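Group 3 allergen SMIPP-S YvT004A06 (Sarcoptes scabiei type hominis, PDB 3H7T) is an inactivated trypsin-family protease paralogue of the scabies mite that probably lacks the endopeptidase activity usual in its family. Local coordinates at residues A[36-41]-A[85-90]; A[46-51]-A[70-75]. One frame throughout, in Å; residues are numbered along the deposited sequence.

Contact 1 (A[36-41]-A[85-90]); sequences VITAAQ and NYAVIE
Gln41 and Asn85 turn their side-chain amides toward each other just beyond the ends of two paired strands of a trypsin-like barrel. In the TAAHC motif of active trypsins the catalytic histidine would stand where Gln41 is, and Asn85 probably corresponds to the triad aspartate. With chi1 at -176° Asn85 swings CG to the side remote from its own N, which carries the amide to the backbone at Gln41. Its OD1 accepts a hydrogen bond from Gln41 N at 3.0 Å. Its ND2 gives one to Gln41 OE1 at 2.9 Å. That acceptor lies in the Asn85 amide plane, but the two amide planes are 37° apart. The Gln41 amide is also held through NE2, which bonds Tyr202 O.

Behind this pair, 36-38 and 87-90 run antiparallel. Val36 and Ile89 exchange two backbone hydrogen bonds, and so do Thr38 and Ala87. Val36, Thr38, Ala87 and Ile89 share one face of the sheet, where Val16 and Val18 pack. On it, Thr38 CG2 meets Ile89 CD1 at 3.7 Å, on a diagonal between the two hydrogen-bonded pairs. Thr38 OG1 is hydrogen-bonded to Gly27 O. Ile37 and Val88 share the other face, under helix 221-228. There Ile37 CG1 comes to 4.4 Å from Val88 CG2.

Contact 2 (A[46-51]-A[70-75]); sequences TKPSDI and KKIYIV
Ile51 and Ile72 both place CG1 anti to their own carbonyl carbon, with chi1 at -62° and -54°. Beyond CG1 they differ. The Ile51 chain stays extended, while that of Ile72 bends at chi2, -54°. The two side chains then reach toward each other, tip to tip. Ile51 CD1 is 3.6 Å from Ile72 CD1. The same methyl lies 3.9 Å from Ile72 CG1, so it touches the last two carbons of its partner. Val43 of helix 40-43 touches both isoleucines and adds a third aliphatic side chain to the cluster.

Pro48 meets the strand two residues earlier, at Lys70. The CB–CG edge of its ring lies against Lys70 O. CB is 3.2 Å from Lys70 O, and CG is 3.3 Å from that same oxygen. CG also comes to 4.1 Å from Ile72 CG1.

The strand belongs to the N-terminal of the two six-stranded antiparallel barrels of the trypsin fold. At this point it carries a classic beta bulge, in which Lys70 and Lys71 both face Glu90 on strand 87-91. Both lysine side chains leave the backbone away from 46-51. Each forms a long, weak ion pair with Glu90.

No hydrogen bond joins the two segments, so the contact is one of packing. The loop is shaped by its own bonds through the 3-10 segment 48-50. Asp50 N donates to Lys47 O at 3.0 Å. Ile51 N donates to Pro48 O, also at 3.0 Å. Past this turn the Ile51 backbone bonds Ala69, and strand 51-55 begins.

In the fold
Contacts 1 and 2 lie in the same six-stranded barrel, with centres about 9 Å apart. Along the chain the order is 36-41, 46-51, 70-75, 85-90, so contact 2 falls wholly between the two segments of contact 1. Strands 65-74 and 87-91 are neighbours in the sheet and join the contacts directly. Val88 O and Tyr73 N, 2.8 Å apart, probably form a hydrogen bond between them. Contact 1 is the more central and ends where the triad histidine and aspartate of an active trypsin would lie. Contact 2 lies farther out and packs a loop on the barrel wall. This is consistent with a barrel framework that is kept although the catalytic residues are not.

Contact 1 (A[36-41]-A[85-90])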
ATOM      1  N   VAL A  36      -1.322   8.356  -8.192  1.00 25.30           N
ATOM      2  CA  VAL A  36      -1.132   7.049  -7.579  1.00 24.81           C
ATOM      3  C   VAL A  36      -0.850   7.234  -6.090  1.00 25.00           C
ATOM      4  O   VAL A  36      -0.182   8.190  -5.704  1.00 25.98           O
ATOM      5  CB  VAL A  36       0.025   6.277  -8.271  1.00 25.19           C
ATOM      6  CG1 VAL A  36       0.585   5.168  -7.369  1.00 26.62           C
ATOM      7  CG2 VAL A  36      -0.442   5.705  -9.605  1.00 24.41           C
ATOM      8  N   ILE A  37      -1.374   6.332  -5.257  1.00 23.95           N
ATOM      9  CA  ILE A  37      -1.088   6.359  -3.822  1.00 23.32           C
ATOM     10  C   ILE A  37      -0.243   5.146  -3.401  1.00 22.91           C
ATOM     11  O   ILE A  37      -0.519   4.018  -3.800  1.00 21.98           O
ATOM     12  CB  ILE A  37      -2.373   6.483  -2.960  1.00 23.09           C
ATOM     13  CG1 ILE A  37      -2.021   6.625  -1.470  1.00 23.12           C
ATOM     14  CG2 ILE A  37      -3.345   5.316  -3.220  1.00 18.35           C
ATOM     15  CD1 ILE A  37      -3.171   7.123  -0.605  1.00 24.49           C
ATOM     16  N   THR A  38       0.777   5.413  -2.594  1.00 23.47           N
ATOM     17  CA  THR A  38       1.677   4.386  -2.068  1.00 24.43           C
ATOM     18  C   THR A  38       2.000   4.728  -0.605  1.00 24.39           C
ATOM     19  O   THR A  38       1.381   5.635  -0.034  1.00 24.34           O
ATOM     20  CB  THR A  38       2.956   4.250  -2.971  1.00 24.56           C
ATOM     21  OG1 THR A  38       3.724   3.114  -2.571  1.00 26.30           O
ATOM     22  CG2 THR A  38       3.837   5.510  -2.914  1.00 26.62           C
ATOM     23  N   ALA A  39       2.926   3.995   0.014  1.00 23.89           N
ATOM     24  CA  ALA A  39       3.362   4.313   1.374  1.00 24.28           C
ATOM     25  C   ALA A  39       4.420   5.404   1.346  1.00 24.19           C
ATOM     26  O   ALA A  39       5.234   5.450   0.429  1.00 24.70           O
ATOM     27  CB  ALA A  39       3.917   3.073   2.067  1.00 23.52           C
ATOM     28  N   ALA A  40       4.418   6.268   2.358  1.00 23.46           N
ATOM     29  CA  ALA A  40       5.442   7.311   2.475  1.00 22.97           C
ATOM     30  C   ALA A  40       6.859   6.749   2.604  1.00 22.73           C
ATOM     31  O   ALA A  40       7.784   7.278   1.994  1.00 22.18           O
ATOM     32  CB  ALA A  40       5.133   8.233   3.624  1.00 22.29           C
ATOM     33  N   GLN A  41       7.014   5.680   3.395  1.00 23.25           N
ATOM     34  CA  GLN A  41       8.306   5.004   3.598  1.00 25.19           C
ATOM     35  C   GLN A  41       9.014   4.621   2.296  1.00 26.67           C
ATOM     36  O   GLN A  41      10.211   4.336   2.298  1.00 28.59           O
ATOM     37  CB  GLN A  41       8.139   3.750   4.474  1.00 24.36           C
ATOM     38  CG  GLN A  41       7.455   2.569   3.756  1.00 20.78           C
ATOM     39  CD  GLN A  41       7.178   1.401   4.683  1.00 23.44           C
ATOM     40  OE1 GLN A  41       6.048   1.224   5.138  1.00 19.19           O
ATOM     41  NE2 GLN A  41       8.216   0.606   4.990  1.00 15.69           N
ATOM     42  N   ASN A  85       1.724   7.290   7.145  1.00 21.74           N
ATOM     43  CA  ASN A  85       2.585   6.607   6.187  1.00 21.29           C
ATOM     44  C   ASN A  85       1.892   6.420   4.828  1.00 21.60           C
ATOM     45  O   ASN A  85       1.556   5.303   4.429  1.00 20.82           O
ATOM     46  CB  ASN A  85       3.039   5.273   6.797  1.00 21.39           C
ATOM     47  CG  ASN A  85       4.015   4.506   5.920  1.00 20.97           C
ATOM     48  OD1 ASN A  85       4.568   5.031   4.952  1.00 18.75           O
ATOM     49  ND2 ASN A  85       4.225   3.240   6.265  1.00 18.68           N
ATOM     50  N   TYR A  86       1.668   7.533   4.132  1.00 21.84           N
ATOM     51  CA  TYR A  86       1.178   7.492   2.755  1.00 21.80           C
ATOM     52  C   TYR A  86       1.838   8.575   1.909  1.00 22.98           C
ATOM     53  O   TYR A  86       2.289   9.607   2.427  1.00 23.24           O
ATOM     54  CB  TYR A  86      -0.349   7.613   2.706  1.00 22.34           C
ATOM     55  CG  TYR A  86      -0.867   8.960   3.180  1.00 24.65           C
ATOM     56  CD1 TYR A  86      -1.267   9.932   2.267  1.00 26.97           C
ATOM     57  CD2 TYR A  86      -0.954   9.257   4.539  1.00 23.78           C
ATOM     58  CE1 TYR A  86      -1.739  11.173   2.695  1.00 28.54           C
ATOM     59  CE2 TYR A  86      -1.417  10.495   4.978  1.00 25.76           C
ATOM     60  CZ  TYR A  86      -1.813  11.445   4.048  1.00 27.28           C
ATOM     61  OH  TYR A  86      -2.277  12.669   4.469  1.00 29.76           O
ATOM     62  N   ALA A  87       1.926   8.321   0.606  1.00 23.70           N
ATOM     63  CA  ALA A  87       2.368   9.352  -0.329  1.00 24.16           C
ATOM     64  C   ALA A  87       1.546   9.304  -1.595  1.00 24.23           C
ATOM     65  O   ALA A  87       1.096   8.239  -2.017  1.00 23.93           O
ATOM     66  CB  ALA A  87       3.841   9.207  -0.649  1.00 23.44           C
ATOM     67  N   VAL A  88       1.339  10.469  -2.194  1.00 24.72           N
ATOM     68  CA  VAL A  88       0.645  10.527  -3.463  1.00 25.48           C
ATOM     69  C   VAL A  88       1.621  10.955  -4.538  1.00 26.03           C
ATOM     70  O   VAL A  88       2.354  11.937  -4.386  1.00 26.60           O
ATOM     71  CB  VAL A  88      -0.599  11.438  -3.422  1.00 25.65           C
ATOM     72  CG1 VAL A  88      -1.228  11.541  -4.802  1.00 24.06           C
ATOM     73  CG2 VAL A  88      -1.607  10.899  -2.411  1.00 26.06           C
ATOM     74  N   ILE A  89       1.637  10.184  -5.613  1.00 25.97           N
ATOM     75  CA  ILE A  89       2.531  10.425  -6.723  1.00 27.48           C
ATOM     76  C   ILE A  89       1.712  10.924  -7.900  1.00 28.15           C
ATOM     77  O   ILE A  89       0.715  10.307  -8.282  1.00 27.56           O
ATOM     78  CB  ILE A  89       3.314   9.140  -7.109  1.00 27.11           C
ATOM     79  CG1 ILE A  89       4.139   8.636  -5.916  1.00 28.78           C
ATOM     80  CG2 ILE A  89       4.217   9.405  -8.315  1.00 31.44           C
ATOM     81  CD1 ILE A  89       4.682   7.198  -6.071  1.00 28.06           C
ATOM     82  N   GLU A  90       2.116  12.065  -8.450  1.00 30.09           N
ATOM     83  CA  GLU A  90       1.544  12.541  -9.704  1.00 31.40           C
ATOM     84  C   GLU A  90       2.455  12.105 -10.847  1.00 31.37           C
ATOM     85  O   GLU A  90       3.672  12.271 -10.769  1.00 31.60           O
ATOM     86  CB  GLU A  90       1.365  14.065  -9.688  1.00 31.88           C
ATOM     87  CG  GLU A  90       0.773  14.623 -10.976  1.00 34.42           C
ATOM     88  CD  GLU A  90       0.526  16.122 -10.935  1.00 40.87           C
ATOM     89  OE1 GLU A  90       0.763  16.763  -9.885  1.00 41.87           O
ATOM     90  OE2 GLU A  90       0.077  16.660 -11.965  1.00 44.41           O
TER

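Contact 2 (A[46-51]-A[70-75])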
ATOM      1  N   THR A  46      12.801  11.396  -1.787  1.00 36.28           N
ATOM      2  CA  THR A  46      13.275  10.935  -3.090  1.00 36.47           C
ATOM      3  C   THR A  46      12.743  11.832  -4.203  1.00 36.35           C
ATOM      4  O   THR A  46      11.542  12.119  -4.271  1.00 34.94           O
ATOM      5  CB  THR A  46      12.883   9.452  -3.349  1.00 36.50           C
ATOM      6  OG1 THR A  46      13.494   8.617  -2.358  1.00 37.45           O
ATOM      7  CG2 THR A  46      13.345   8.987  -4.725  1.00 35.22           C
ATOM      8  N   LYS A  47      13.658  12.272  -5.066  1.00 36.65           N
ATOM      9  CA  LYS A  47      13.327  13.084  -6.238  1.00 37.02           C
ATOM     10  C   LYS A  47      12.420  12.311  -7.193  1.00 36.95           C
ATOM     11  O   LYS A  47      12.629  11.115  -7.402  1.00 37.24           O
ATOM     12  CB  LYS A  47      14.608  13.529  -6.955  1.00 37.22           C
ATOM     13  CG  LYS A  47      15.368  14.633  -6.223  1.00 40.96           C
ATOM     14  CD  LYS A  47      16.633  15.041  -6.963  1.00 46.68           C
ATOM     15  CE  LYS A  47      17.240  16.304  -6.358  1.00 46.80           C
ATOM     16  NZ  LYS A  47      18.454  16.750  -7.099  1.00 48.02           N
ATOM     17  N   PRO A  48      11.405  12.989  -7.767  1.00 37.04           N
ATOM     18  CA  PRO A  48      10.417  12.348  -8.641  1.00 37.65           C
ATOM     19  C   PRO A  48      11.011  11.648  -9.868  1.00 38.65           C
ATOM     20  O   PRO A  48      10.472  10.632 -10.310  1.00 38.88           O
ATOM     21  CB  PRO A  48       9.519  13.513  -9.073  1.00 38.04           C
ATOM     22  CG  PRO A  48       9.670  14.530  -8.010  1.00 36.07           C
ATOM     23  CD  PRO A  48      11.085  14.410  -7.533  1.00 37.09           C
ATOM     24  N   SER A  49      12.112  12.176 -10.400  1.00 38.75           N
ATOM     25  CA  SER A  49      12.768  11.586 -11.570  1.00 38.71           C
ATOM     26  C   SER A  49      13.364  10.206 -11.274  1.00 38.53           C
ATOM     27  O   SER A  49      13.604   9.419 -12.190  1.00 37.93           O
ATOM     28  CB  SER A  49      13.843  12.530 -12.126  1.00 38.90           C
ATOM     29  OG  SER A  49      14.884  12.742 -11.188  1.00 38.88           O
ATOM     30  N   ASP A  50      13.580   9.917  -9.992  1.00 38.01           N
ATOM     31  CA  ASP A  50      14.083   8.619  -9.557  1.00 37.03           C
ATOM     32  C   ASP A  50      12.960   7.602  -9.322  1.00 35.60           C
ATOM     33  O   ASP A  50      13.211   6.488  -8.866  1.00 35.40           O
ATOM     34  CB  ASP A  50      14.929   8.780  -8.290  1.00 37.60           C
ATOM     35  CG  ASP A  50      16.312   9.354  -8.573  1.00 40.82           C
ATOM     36  OD1 ASP A  50      16.657   9.566  -9.755  1.00 46.47           O
ATOM     37  OD2 ASP A  50      17.063   9.587  -7.604  1.00 42.82           O
ATOM     38  N   ILE A  51      11.726   7.986  -9.644  1.00 34.25           N
ATOM     39  CA  ILE A  51      10.564   7.134  -9.383  1.00 32.65           C
ATOM     40  C   ILE A  51       9.804   6.792 -10.667  1.00 32.60           C
ATOM     41  O   ILE A  51       9.518   7.668 -11.485  1.00 32.72           O
ATOM     42  CB  ILE A  51       9.616   7.776  -8.335  1.00 32.34           C
ATOM     43  CG1 ILE A  51      10.342   7.946  -6.991  1.00 29.32           C
ATOM     44  CG2 ILE A  51       8.339   6.938  -8.154  1.00 29.34           C
ATOM     45  CD1 ILE A  51       9.641   8.898  -6.020  1.00 25.00           C
ATOM     46  N   LYS A  70       6.174  12.919 -11.597  1.00 34.05           N
ATOM     47  CA  LYS A  70       6.371  14.358 -11.747  1.00 34.44           C
ATOM     48  C   LYS A  70       6.508  15.031 -10.381  1.00 33.99           C
ATOM     49  O   LYS A  70       7.470  15.761 -10.145  1.00 34.33           O
ATOM     50  CB  LYS A  70       5.211  14.972 -12.534  1.00 35.28           C
ATOM     51  CG  LYS A  70       5.374  16.452 -12.856  1.00 36.92           C
ATOM     52  CD  LYS A  70       4.446  16.880 -13.985  1.00 42.09           C
ATOM     53  CE  LYS A  70       3.000  16.976 -13.525  1.00 44.72           C
ATOM     54  NZ  LYS A  70       2.091  17.327 -14.650  1.00 48.87           N
ATOM     55  N   LYS A  71       5.539  14.788  -9.499  1.00 33.25           N
ATOM     56  CA  LYS A  71       5.536  15.358  -8.152  1.00 33.21           C
ATOM     57  C   LYS A  71       5.205  14.299  -7.097  1.00 33.08           C
ATOM     58  O   LYS A  71       4.453  13.358  -7.359  1.00 32.65           O
ATOM     59  CB  LYS A  71       4.524  16.505  -8.052  1.00 33.71           C
ATOM     60  CG  LYS A  71       4.804  17.691  -8.971  1.00 34.17           C
ATOM     61  CD  LYS A  71       3.551  18.524  -9.153  1.00 36.23           C
ATOM     62  CE  LYS A  71       3.640  19.435 -10.369  1.00 39.90           C
ATOM     63  NZ  LYS A  71       2.330  20.091 -10.653  1.00 39.90           N
ATOM     64  N   ILE A  72       5.776  14.474  -5.907  1.00 32.80           N
ATOM     65  CA  ILE A  72       5.541  13.594  -4.773  1.00 32.08           C
ATOM     66  C   ILE A  72       4.914  14.411  -3.640  1.00 31.42           C
ATOM     67  O   ILE A  72       5.457  15.442  -3.242  1.00 32.05           O
ATOM     68  CB  ILE A  72       6.857  12.953  -4.254  1.00 31.77           C
ATOM     69  CG1 ILE A  72       7.630  12.226  -5.374  1.00 34.28           C
ATOM     70  CG2 ILE A  72       6.588  12.026  -3.062  1.00 31.43           C
ATOM     71  CD1 ILE A  72       6.837  11.177  -6.145  1.00 34.46           C
ATOM     72  N   TYR A  73       3.785  13.941  -3.123  1.00 30.12           N
ATOM     73  CA  TYR A  73       3.100  14.619  -2.022  1.00 29.91           C
ATOM     74  C   TYR A  73       3.164  13.775  -0.768  1.00 29.79           C
ATOM     75  O   TYR A  73       2.667  12.647  -0.746  1.00 29.60           O
ATOM     76  CB  TYR A  73       1.646  14.914  -2.392  1.00 28.96           C
ATOM     77  CG  TYR A  73       1.519  15.744  -3.640  1.00 31.06           C
ATOM     78  CD1 TYR A  73       1.389  17.133  -3.566  1.00 28.87           C
ATOM     79  CD2 TYR A  73       1.546  15.147  -4.902  1.00 28.01           C
ATOM     80  CE1 TYR A  73       1.281  17.903  -4.718  1.00 29.66           C
ATOM     81  CE2 TYR A  73       1.438  15.908  -6.055  1.00 30.62           C
ATOM     82  CZ  TYR A  73       1.304  17.284  -5.956  1.00 33.36           C
ATOM     83  OH  TYR A  73       1.202  18.039  -7.101  1.00 35.60           O
ATOM     84  N   ILE A  74       3.808  14.328   0.259  1.00 29.54           N
ATOM     85  CA  ILE A  74       3.908  13.715   1.579  1.00 29.96           C
ATOM     86  C   ILE A  74       3.234  14.664   2.575  1.00 29.75           C
ATOM     87  O   ILE A  74       3.483  15.872   2.549  1.00 29.03           O
ATOM     88  CB  ILE A  74       5.386  13.524   2.005  1.00 30.43           C
ATOM     89  CG1 ILE A  74       6.225  12.879   0.885  1.00 33.78           C
ATOM     90  CG2 ILE A  74       5.481  12.771   3.334  1.00 29.89           C
ATOM     91  CD1 ILE A  74       6.470  11.375   1.018  1.00 32.89           C
ATOM     92  N   VAL A  75       2.381  14.124   3.443  1.00 28.94           N
ATOM     93  CA  VAL A  75       1.691  14.945   4.452  1.00 28.04           C
ATOM     94  C   VAL A  75       2.046  14.515   5.878  1.00 27.77           C
ATOM     95  O   VAL A  75       1.339  13.714   6.498  1.00 29.02           O
ATOM     96  CB  VAL A  75       0.148  14.960   4.246  1.00 27.97           C
ATOM     97  CG1 VAL A  75      -0.518  16.011   5.155  1.00 24.95           C
ATOM     98  CG2 VAL A  75      -0.201  15.222   2.788  1.00 27.01           C
TER